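Long-range contacts in CRISPR-associated endonuclease Cas1 (Thermotoga maritima, PDB 4XTK), which probably cuts double-stranded DNA as a metal-dependent endonuclease of the CRISPR adaptive immune system, working as a homodimer that joins with Cas2: residues Q119-F124 against N157-Y162; F175-R180 against N187-L192; N281-L286 against S300-I305. One frame throughout, in Å; residues are numbered along the deposited sequence.

Contact 1: residues Q119-F124 against N157-Y162; sequences QNMVDF and NAREEY
Met-121 reaches across from helix 103-127 and lays its side chain over one face of the Tyr-162 ring on helix 148-166. Its CG stands 3.9 Å from the Tyr-162 ring centroid, 21° off the normal, a CH-pi contact displaced toward the CD1 side of the ring. SD lies oblique to the ring, 4.3 Å from the Tyr-162 ring centroid, a Met-aromatic contact. Extended at chi2, the chain runs straight out to sulfur, then bends at chi3 (-105°) and sets CE over the centre of one face of the Arg-159 guanidinium, 4.0 Å from Arg-159 CZ. CE also meets the methyl of Ala-158. Beyond the methionine, Tyr-162 OH comes within 3.4 Å of Phe-124 CD2, the two side chains crossing at about a right angle; that hydroxyl is hydrogen-bonded to Asp-244. No hydrogen bond links the two segments, whose axes run 11.1 Å apart and nearly parallel, at 7°. Arg-159, bent at chi2 and chi3, forms salt bridges through NH2 with Glu-155 and Glu-236, both inferred manganese ligands. Apolar helix packing of this kind, with an arginine probably in the second shell, lies beside the probable metal site in the mainly alpha-helical C-terminal part of Cas1.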
loop_
_atom_site.group_PDB
_atom_site.type_symbol
_atom_site.label_atom_id
_atom_site.label_comp_id
_atom_site.label_asym_id
_atom_site.label_seq_id
_atom_site.Cartn_x
_atom_site.Cartn_y
_atom_site.Cartn_z
ATOM N N GLN E 119 -8.828 18.381 26.118
ATOM C CA GLN E 119 -7.901 19.284 26.780
ATOM C C GLN E 119 -7.432 20.367 25.812
ATOM O O GLN E 119 -7.222 21.511 26.210
ATOM C CB GLN E 119 -6.710 18.526 27.364
ATOM C CG GLN E 119 -5.889 19.379 28.321
ATOM C CD GLN E 119 -6.747 20.032 29.404
ATOM O OE1 GLN E 119 -7.584 19.381 30.033
ATOM N NE2 GLN E 119 -6.551 21.331 29.608
ATOM N N ASN E 120 -7.297 20.010 24.540
ATOM C CA ASN E 120 -6.964 20.988 23.519
ATOM C C ASN E 120 -8.081 22.005 23.346
ATOM O O ASN E 120 -7.820 23.201 23.192
ATOM C CB ASN E 120 -6.668 20.303 22.191
ATOM C CG ASN E 120 -5.359 19.548 22.211
ATOM O OD1 ASN E 120 -4.597 19.623 23.181
ATOM N ND2 ASN E 120 -5.079 18.827 21.132
ATOM N N MET E 121 -9.322 21.526 23.375
ATOM C CA MET E 121 -10.486 22.404 23.337
ATOM C C MET E 121 -10.455 23.392 24.503
ATOM O O MET E 121 -10.627 24.597 24.312
ATOM C CB MET E 121 -11.788 21.595 23.370
ATOM C CG MET E 121 -12.216 21.012 22.030
ATOM S SD MET E 121 -13.868 20.271 22.072
ATOM C CE MET E 121 -13.511 18.524 22.086
ATOM N N VAL E 122 -10.232 22.878 25.706
ATOM C CA VAL E 122 -10.219 23.712 26.902
ATOM C C VAL E 122 -9.089 24.735 26.866
ATOM O O VAL E 122 -9.290 25.904 27.204
ATOM C CB VAL E 122 -10.092 22.859 28.178
ATOM C CG1 VAL E 122 -9.707 23.716 29.367
ATOM C CG2 VAL E 122 -11.388 22.121 28.444
ATOM N N ASP E 123 -7.906 24.297 26.445
ATOM C CA ASP E 123 -6.755 25.191 26.380
ATOM C C ASP E 123 -6.978 26.329 25.381
ATOM O O ASP E 123 -6.624 27.480 25.655
ATOM C CB ASP E 123 -5.487 24.412 26.022
ATOM C CG ASP E 123 -4.997 23.539 27.165
ATOM O OD1 ASP E 123 -5.436 23.764 28.314
ATOM O OD2 ASP E 123 -4.167 22.638 26.917
ATOM N N PHE E 124 -7.575 26.010 24.237
ATOM C CA PHE E 124 -7.842 27.024 23.229
ATOM C C PHE E 124 -8.780 28.096 23.784
ATOM O O PHE E 124 -8.554 29.294 23.591
ATOM C CB PHE E 124 -8.436 26.391 21.966
ATOM C CG PHE E 124 -8.607 27.356 20.829
ATOM C CD1 PHE E 124 -7.547 27.653 19.990
ATOM C CD2 PHE E 124 -9.826 27.974 20.602
ATOM C CE1 PHE E 124 -7.698 28.544 18.946
ATOM C CE2 PHE E 124 -9.983 28.867 19.559
ATOM C CZ PHE E 124 -8.917 29.150 18.729
ATOM N N ASN E 157 -20.748 15.953 20.706
ATOM C CA ASN E 157 -21.543 16.899 21.473
ATOM C C ASN E 157 -20.665 17.928 22.176
ATOM O O ASN E 157 -21.015 19.108 22.247
ATOM C CB ASN E 157 -22.420 16.164 22.495
ATOM C CG ASN E 157 -23.461 15.274 21.840
ATOM O OD1 ASN E 157 -23.911 15.538 20.724
ATOM N ND2 ASN E 157 -23.858 14.217 22.538
ATOM N N ALA E 158 -19.524 17.473 22.689
ATOM C CA ALA E 158 -18.531 18.364 23.282
ATOM C C ALA E 158 -18.062 19.393 22.265
ATOM O O ALA E 158 -17.952 20.580 22.567
ATOM C CB ALA E 158 -17.346 17.574 23.808
ATOM N N ARG E 159 -17.785 18.922 21.055
ATOM C CA ARG E 159 -17.344 19.795 19.979
ATOM C C ARG E 159 -18.392 20.875 19.699
ATOM O O ARG E 159 -18.054 22.055 19.544
ATOM C CB ARG E 159 -17.056 18.979 18.719
ATOM C CG ARG E 159 -16.467 19.774 17.565
ATOM C CD ARG E 159 -14.978 20.007 17.737
ATOM N NE ARG E 159 -14.232 18.757 17.842
ATOM C CZ ARG E 159 -12.943 18.679 18.161
ATOM N NH1 ARG E 159 -12.247 19.784 18.405
ATOM N NH2 ARG E 159 -12.350 17.495 18.242
ATOM N N GLU E 160 -19.661 20.471 19.655
ATOM C CA GLU E 160 -20.741 21.400 19.327
ATOM C C GLU E 160 -20.890 22.478 20.401
ATOM O O GLU E 160 -21.123 23.646 20.091
ATOM C CB GLU E 160 -22.056 20.650 19.138
ATOM N N GLU E 161 -20.744 22.081 21.660
ATOM C CA GLU E 161 -20.760 23.030 22.768
ATOM C C GLU E 161 -19.543 23.951 22.697
ATOM O O GLU E 161 -19.626 25.158 22.949
ATOM C CB GLU E 161 -20.793 22.288 24.106
ATOM C CG GLU E 161 -20.605 23.174 25.314
ATOM C CD GLU E 161 -21.698 24.212 25.438
ATOM O OE1 GLU E 161 -22.823 23.943 24.966
ATOM O OE2 GLU E 161 -21.437 25.297 26.004
ATOM N N TYR E 162 -18.408 23.358 22.352
ATOM C CA TYR E 162 -17.174 24.091 22.180
ATOM C C TYR E 162 -17.332 25.147 21.088
ATOM O O TYR E 162 -16.898 26.288 21.251
ATOM C CB TYR E 162 -16.046 23.115 21.852
ATOM C CG TYR E 162 -14.854 23.724 21.167
ATOM C CD1 TYR E 162 -13.822 24.290 21.899
ATOM C CD2 TYR E 162 -14.752 23.718 19.783
ATOM C CE1 TYR E 162 -12.726 24.845 21.270
ATOM C CE2 TYR E 162 -13.663 24.270 19.146
ATOM C CZ TYR E 162 -12.654 24.829 19.893
ATOM O OH TYR E 162 -11.568 25.371 19.261
#

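Contact 2: residues F175-R180 against N187-L192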
loop_
_atom_site.group_PDB
_atom_site.type_symbol
_atom_site.label_atom_id
_atom_site.label_comp_id
_atom_site.label_asym_id
_atom_site.label_seq_id
_atom_site.Cartn_x
_atom_site.Cartn_y
_atom_site.Cartn_z
ATOM N N PHE E 175 -20.942 35.822 10.447
ATOM C CA PHE E 175 -19.862 34.847 10.508
ATOM C C PHE E 175 -19.851 33.930 11.732
ATOM O O PHE E 175 -18.889 33.197 11.936
ATOM C CB PHE E 175 -18.527 35.577 10.381
ATOM C CG PHE E 175 -18.278 36.086 8.999
ATOM C CD1 PHE E 175 -18.758 37.325 8.607
ATOM C CD2 PHE E 175 -17.608 35.302 8.073
ATOM C CE1 PHE E 175 -18.553 37.785 7.327
ATOM C CE2 PHE E 175 -17.397 35.756 6.788
ATOM C CZ PHE E 175 -17.870 36.997 6.415
ATOM N N ARG E 176 -20.871 34.006 12.577
ATOM C CA ARG E 176 -20.970 33.074 13.705
ATOM C C ARG E 176 -21.341 31.666 13.238
ATOM O O ARG E 176 -22.084 31.492 12.271
ATOM C CB ARG E 176 -21.987 33.567 14.743
ATOM C CG ARG E 176 -21.582 34.878 15.383
ATOM C CD ARG E 176 -22.377 35.206 16.622
ATOM N NE ARG E 176 -21.750 36.305 17.351
ATOM C CZ ARG E 176 -21.862 36.496 18.660
ATOM N NH1 ARG E 176 -22.581 35.657 19.397
ATOM N NH2 ARG E 176 -21.249 37.521 19.233
ATOM N N ILE E 177 -20.804 30.667 13.931
ATOM C CA ILE E 177 -21.072 29.271 13.609
ATOM C C ILE E 177 -22.528 28.918 13.873
ATOM O O ILE E 177 -23.106 28.086 13.174
ATOM C CB ILE E 177 -20.174 28.328 14.426
ATOM C CG1 ILE E 177 -18.706 28.740 14.278
ATOM C CG2 ILE E 177 -20.398 26.873 14.022
ATOM C CD1 ILE E 177 -17.786 28.092 15.288
ATOM N N GLU E 178 -23.119 29.596 14.856
ATOM C CA GLU E 178 -24.428 29.230 15.383
ATOM C C GLU E 178 -24.351 27.783 15.875
ATOM O O GLU E 178 -23.654 27.485 16.847
ATOM C CB GLU E 178 -25.524 29.409 14.330
ATOM C CG GLU E 178 -25.732 30.854 13.889
ATOM C CD GLU E 178 -26.107 31.778 15.038
ATOM O OE1 GLU E 178 -27.049 31.443 15.790
ATOM O OE2 GLU E 178 -25.463 32.842 15.185
ATOM N N LYS E 179 -25.078 26.894 15.220
ATOM C CA LYS E 179 -25.001 25.473 15.525
ATOM C C LYS E 179 -24.179 24.727 14.466
ATOM O O LYS E 179 -24.415 24.899 13.278
ATOM C CB LYS E 179 -26.416 24.908 15.619
ATOM C CG LYS E 179 -26.560 23.477 16.085
ATOM C CD LYS E 179 -28.064 23.165 16.167
ATOM C CE LYS E 179 -28.366 21.769 16.685
ATOM N NZ LYS E 179 -28.052 21.612 18.129
ATOM N N ARG E 180 -23.194 23.933 14.890
ATOM C CA ARG E 180 -22.545 22.976 13.985
ATOM C C ARG E 180 -22.825 21.538 14.386
ATOM O O ARG E 180 -22.440 21.096 15.470
ATOM C CB ARG E 180 -21.029 23.169 13.920
ATOM C CG ARG E 180 -20.363 22.165 12.954
ATOM C CD ARG E 180 -18.941 22.554 12.595
ATOM N NE ARG E 180 -18.364 21.684 11.569
ATOM C CZ ARG E 180 -18.326 21.979 10.271
ATOM N NH1 ARG E 180 -18.840 23.121 9.834
ATOM N NH2 ARG E 180 -17.772 21.136 9.407
ATOM N N ASN E 187 -23.938 28.391 5.974
ATOM C CA ASN E 187 -23.558 29.761 6.284
ATOM C C ASN E 187 -22.055 29.919 6.130
ATOM O O ASN E 187 -21.350 28.950 5.843
ATOM C CB ASN E 187 -24.005 30.171 7.694
ATOM C CG ASN E 187 -23.421 29.296 8.788
ATOM O OD1 ASN E 187 -22.429 28.594 8.590
ATOM N ND2 ASN E 187 -24.018 29.370 9.970
ATOM N N PHE E 188 -21.563 31.133 6.339
ATOM C CA PHE E 188 -20.157 31.423 6.084
ATOM C C PHE E 188 -19.230 30.574 6.951
ATOM O O PHE E 188 -18.345 29.893 6.436
ATOM C CB PHE E 188 -19.873 32.908 6.313
ATOM C CG PHE E 188 -20.586 33.815 5.356
ATOM C CD1 PHE E 188 -20.831 33.415 4.053
ATOM C CD2 PHE E 188 -21.008 35.070 5.757
ATOM C CE1 PHE E 188 -21.481 34.251 3.167
ATOM C CE2 PHE E 188 -21.663 35.911 4.877
ATOM C CZ PHE E 188 -21.898 35.500 3.581
ATOM N N ALA E 189 -19.457 30.606 8.260
ATOM C CA ALA E 189 -18.561 29.971 9.220
ATOM C C ALA E 189 -18.425 28.465 8.997
ATOM O O ALA E 189 -17.317 27.934 9.030
ATOM C CB ALA E 189 -19.030 30.252 10.638
ATOM N N ASN E 190 -19.537 27.776 8.766
ATOM C CA ASN E 190 -19.474 26.336 8.560
ATOM C C ASN E 190 -18.838 25.963 7.219
ATOM O O ASN E 190 -18.265 24.879 7.078
ATOM C CB ASN E 190 -20.863 25.706 8.682
ATOM C CG ASN E 190 -21.332 25.625 10.122
ATOM O OD1 ASN E 190 -20.766 24.886 10.924
ATOM N ND2 ASN E 190 -22.379 26.369 10.452
ATOM N N THR E 191 -18.925 26.855 6.242
ATOM C CA THR E 191 -18.229 26.648 4.977
ATOM C C THR E 191 -16.721 26.666 5.203
ATOM O O THR E 191 -15.979 25.893 4.595
ATOM C CB THR E 191 -18.601 27.719 3.943
ATOM O OG1 THR E 191 -20.001 27.638 3.659
ATOM C CG2 THR E 191 -17.811 27.518 2.655
ATOM N N LEU E 192 -16.279 27.553 6.089
ATOM C CA LEU E 192 -14.868 27.662 6.427
ATOM C C LEU E 192 -14.388 26.483 7.270
ATOM O O LEU E 192 -13.376 25.856 6.948
ATOM C CB LEU E 192 -14.600 28.976 7.160
ATOM C CG LEU E 192 -14.671 30.224 6.283
ATOM C CD1 LEU E 192 -14.620 31.463 7.146
ATOM C CD2 LEU E 192 -13.539 30.235 5.260
HETATM O O HOH W 1 -21.745 31.803 9.483
#
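This is a local loop-to-helix contact: the irregular segment 175-180 wraps round the N-terminal turn of helix 188-208, in the helical part of the chain. The amide of Asn-190 is its polar centre. Arg-180, extended from CG to NE, runs past Asn-190 in the opposite sense and gives NH1 to Asn-190 OD1 at 2.8 Å, on a lone pair in the carbonyl plane, with guanidinium and amide planes only 24° apart. The same NH1 makes a weak bond to Asn-190 O, while Arg-180 NH2 goes to Ser-194 one turn on. On its other side the amide offers ND2 to Asn-187 OD1 at 2.9 Å and, weakly, to Ile-177 O. Asn-187 is the N-cap of the helix: chi1 of 59° sets CG between its backbone N and carbonyl carbon, and OD1 accepts from Asn-190 N (3.0 Å) as well as from Asn-190 ND2, the two donors arriving from opposite faces. A water links the loop to the same first turn, donating to Arg-176 O and accepting from Ala-189 N at 2.9 Å. Ala-189 CB fits under the loop backbone, 3.7 Å from Ile-177 CA. At the start of the segment, Phe-188 CD2 sits over one face of the Phe-175 ring, off-centre, the planes inclined at 33°; Phe-261 meets the Phe-188 ring, and Val-251 of helix 230-252 touches Phe-175.

Contact 3: residues N281-L286 against S300-I305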
loop_
_atom_site.group_PDB
_atom_site.type_symbol
_atom_site.label_atom_id
_atom_site.label_comp_id
_atom_site.label_asym_id
_atom_site.label_seq_id
_atom_site.Cartn_x
_atom_site.Cartn_y
_atom_site.Cartn_z
ATOM N N ASN E 281 -2.696 30.508 4.170
ATOM C CA ASN E 281 -2.680 30.740 5.609
ATOM C C ASN E 281 -2.627 29.437 6.382
ATOM O O ASN E 281 -1.949 29.341 7.407
ATOM C CB ASN E 281 -3.907 31.542 6.043
ATOM C CG ASN E 281 -3.793 33.003 5.701
ATOM O OD1 ASN E 281 -3.252 33.789 6.477
ATOM N ND2 ASN E 281 -4.299 33.380 4.535
ATOM N N TYR E 282 -3.356 28.442 5.885
ATOM C CA TYR E 282 -3.340 27.110 6.468
ATOM C C TYR E 282 -1.939 26.533 6.435
ATOM O O TYR E 282 -1.452 26.019 7.438
ATOM C CB TYR E 282 -4.304 26.175 5.732
ATOM C CG TYR E 282 -4.235 24.732 6.185
ATOM C CD1 TYR E 282 -5.009 24.278 7.250
ATOM C CD2 TYR E 282 -3.408 23.816 5.541
ATOM C CE1 TYR E 282 -4.953 22.953 7.664
ATOM C CE2 TYR E 282 -3.347 22.488 5.950
ATOM C CZ TYR E 282 -4.118 22.067 7.012
ATOM O OH TYR E 282 -4.056 20.756 7.419
ATOM N N GLU E 283 -1.300 26.609 5.273
ATOM C CA GLU E 283 0.019 26.020 5.111
ATOM C C GLU E 283 1.019 26.783 5.962
ATOM O O GLU E 283 2.042 26.243 6.384
ATOM C CB GLU E 283 0.440 26.016 3.639
ATOM C CG GLU E 283 -0.012 24.787 2.816
ATOM C CD GLU E 283 0.162 23.435 3.524
ATOM O OE1 GLU E 283 1.022 23.308 4.428
ATOM O OE2 GLU E 283 -0.569 22.485 3.161
ATOM N N GLN E 284 0.702 28.042 6.225
ATOM C CA GLN E 284 1.497 28.843 7.134
ATOM C C GLN E 284 1.267 28.383 8.573
ATOM O O GLN E 284 2.177 28.405 9.394
ATOM C CB GLN E 284 1.156 30.325 6.981
ATOM C CG GLN E 284 2.172 31.244 7.614
ATOM C CD GLN E 284 3.563 30.995 7.074
ATOM O OE1 GLN E 284 3.750 30.855 5.865
ATOM N NE2 GLN E 284 4.547 30.931 7.965
ATOM N N ALA E 285 0.047 27.954 8.874
ATOM C CA ALA E 285 -0.287 27.541 10.231
ATOM C C ALA E 285 0.488 26.287 10.631
ATOM O O ALA E 285 0.979 26.180 11.755
ATOM C CB ALA E 285 -1.784 27.313 10.364
ATOM N N LEU E 286 0.610 25.350 9.697
ATOM C CA LEU E 286 1.304 24.095 9.956
ATOM C C LEU E 286 2.794 24.306 10.237
ATOM O O LEU E 286 3.430 23.482 10.899
ATOM C CB LEU E 286 1.126 23.131 8.776
ATOM C CG LEU E 286 -0.257 22.498 8.573
ATOM C CD1 LEU E 286 -0.249 21.580 7.357
ATOM C CD2 LEU E 286 -0.737 21.741 9.821
ATOM N N SER E 300 6.835 22.747 15.289
ATOM C CA SER E 300 5.801 23.117 14.335
ATOM C C SER E 300 4.584 22.236 14.562
ATOM O O SER E 300 4.691 21.163 15.157
ATOM C CB SER E 300 6.304 22.971 12.899
ATOM O OG SER E 300 6.611 21.618 12.605
ATOM N N MET E 301 3.431 22.691 14.091
ATOM C CA MET E 301 2.214 21.912 14.225
ATOM C C MET E 301 2.323 20.599 13.454
ATOM O O MET E 301 1.768 19.581 13.865
ATOM C CB MET E 301 1.005 22.710 13.740
ATOM C CG MET E 301 -0.307 22.241 14.341
ATOM S SD MET E 301 -0.317 22.433 16.132
ATOM C CE MET E 301 0.006 24.183 16.286
ATOM N N ARG E 302 3.047 20.625 12.339
ATOM C CA ARG E 302 3.242 19.419 11.541
ATOM C C ARG E 302 4.040 18.395 12.331
ATOM O O ARG E 302 3.836 17.194 12.189
ATOM C CB ARG E 302 3.949 19.737 10.223
ATOM C CG ARG E 302 4.148 18.524 9.329
ATOM C CD ARG E 302 4.861 18.872 8.030
ATOM N NE ARG E 302 4.039 19.694 7.144
ATOM C CZ ARG E 302 4.162 21.011 7.013
ATOM N NH1 ARG E 302 5.079 21.667 7.714
ATOM N NH2 ARG E 302 3.368 21.673 6.179
ATOM N N SER E 303 4.954 18.874 13.168
ATOM C CA SER E 303 5.726 17.975 14.008
ATOM C C SER E 303 4.857 17.412 15.120
ATOM O O SER E 303 4.990 16.244 15.476
ATOM C CB SER E 303 6.948 18.684 14.585
ATOM O OG SER E 303 7.948 18.830 13.592
ATOM N N LEU E 304 3.962 18.238 15.657
ATOM C CA LEU E 304 3.042 17.790 16.698
ATOM C C LEU E 304 2.168 16.640 16.207
ATOM O O LEU E 304 1.925 15.677 16.942
ATOM C CB LEU E 304 2.159 18.942 17.185
ATOM C CG LEU E 304 2.715 19.826 18.304
ATOM C CD1 LEU E 304 1.630 20.745 18.833
ATOM C CD2 LEU E 304 3.306 18.992 19.430
ATOM N N ILE E 305 1.697 16.748 14.969
ATOM C CA ILE E 305 0.889 15.691 14.372
ATOM C C ILE E 305 1.766 14.456 14.183
ATOM O O ILE E 305 1.368 13.340 14.518
ATOM C CB ILE E 305 0.277 16.128 13.027
ATOM C CG1 ILE E 305 -0.591 17.373 13.222
ATOM C CG2 ILE E 305 -0.554 15.008 12.419
ATOM C CD1 ILE E 305 -1.082 17.983 11.927
#
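Leu-286 lies across the Arg-302 guanidinium, its CB over one face and 3.7 Å from Arg-302 NH2, the two side chains crossing at about a right angle. Leu-286 CD1 meets the same nitrogen. Arg-302 leaves its helix fully extended through chi1 and chi2 and then turns at chi3 (-69°), which swings the guanidinium back over the leucine toward the other helix. There Glu-283 meets it at the edge: OE1 is 3.4 Å from Arg-302 NH2, a rather long salt bridge, with carboxylate and guanidinium nearly coplanar, 8° apart. The glutamate gets there by bending at chi2.

The backbone adds a second link. Arg-302 N donates to Leu-286 O at 3.2 Å, in the carbonyl plane and on a lone pair. Ser-300 CB also packs against Leu-286 O, at 3.5 Å, while Ser-300 itself is the N-cap of helix 301-316, its OG accepting from Ser-303 N. The Leu-286 carbonyl therefore faces the first turn of helix 301-316, and the short helical segments are inclined at 66°. On the inner side Leu-286 CD2 touches Ile-305 CD1 at 4.3 Å and approaches Met-301 CB, a small apolar patch continued by helices 188-208 and 230-252: Leu-286 rests on Thr-203, Ile-305 on Leu-207 and Met-301 on Val-242.

Strand 289-292 and most of strand 297-300 lie between the two segments, so the contact closes the chain excursion through these two strands. Its chemistry is divided, with an ion pair at the rim, a leucine beneath the cationic plane, and one main-chain bond from Arg-302 N to Leu-286 O; in the first turn of its helix, that N-H would probably be favourably placed beside the partial negative charge of the carbonyl oxygen.

How the contacts relate
From the N terminus the chain passes through its beta-rich region before entering the largely helical part, where all three contacts lie. Contact 1 closes first, pairing helices 103-127 and 148-166 across helix 136-144. Contact 2 then closes a short loop, tying the segment after helix 148-166 to the start of helix 188-208. Contact 3 comes last, joining helices 272-287 and 301-316 across a pair of strands. The three follow in series, none nested or crossing. Contacts 1 and 2 touch, Glu-160 CB lying 3.7 Å from Arg-180 O; contact 3 stands apart, its centre about 20 Å from that of contact 1. Helix 230-252 touches side chains of all three.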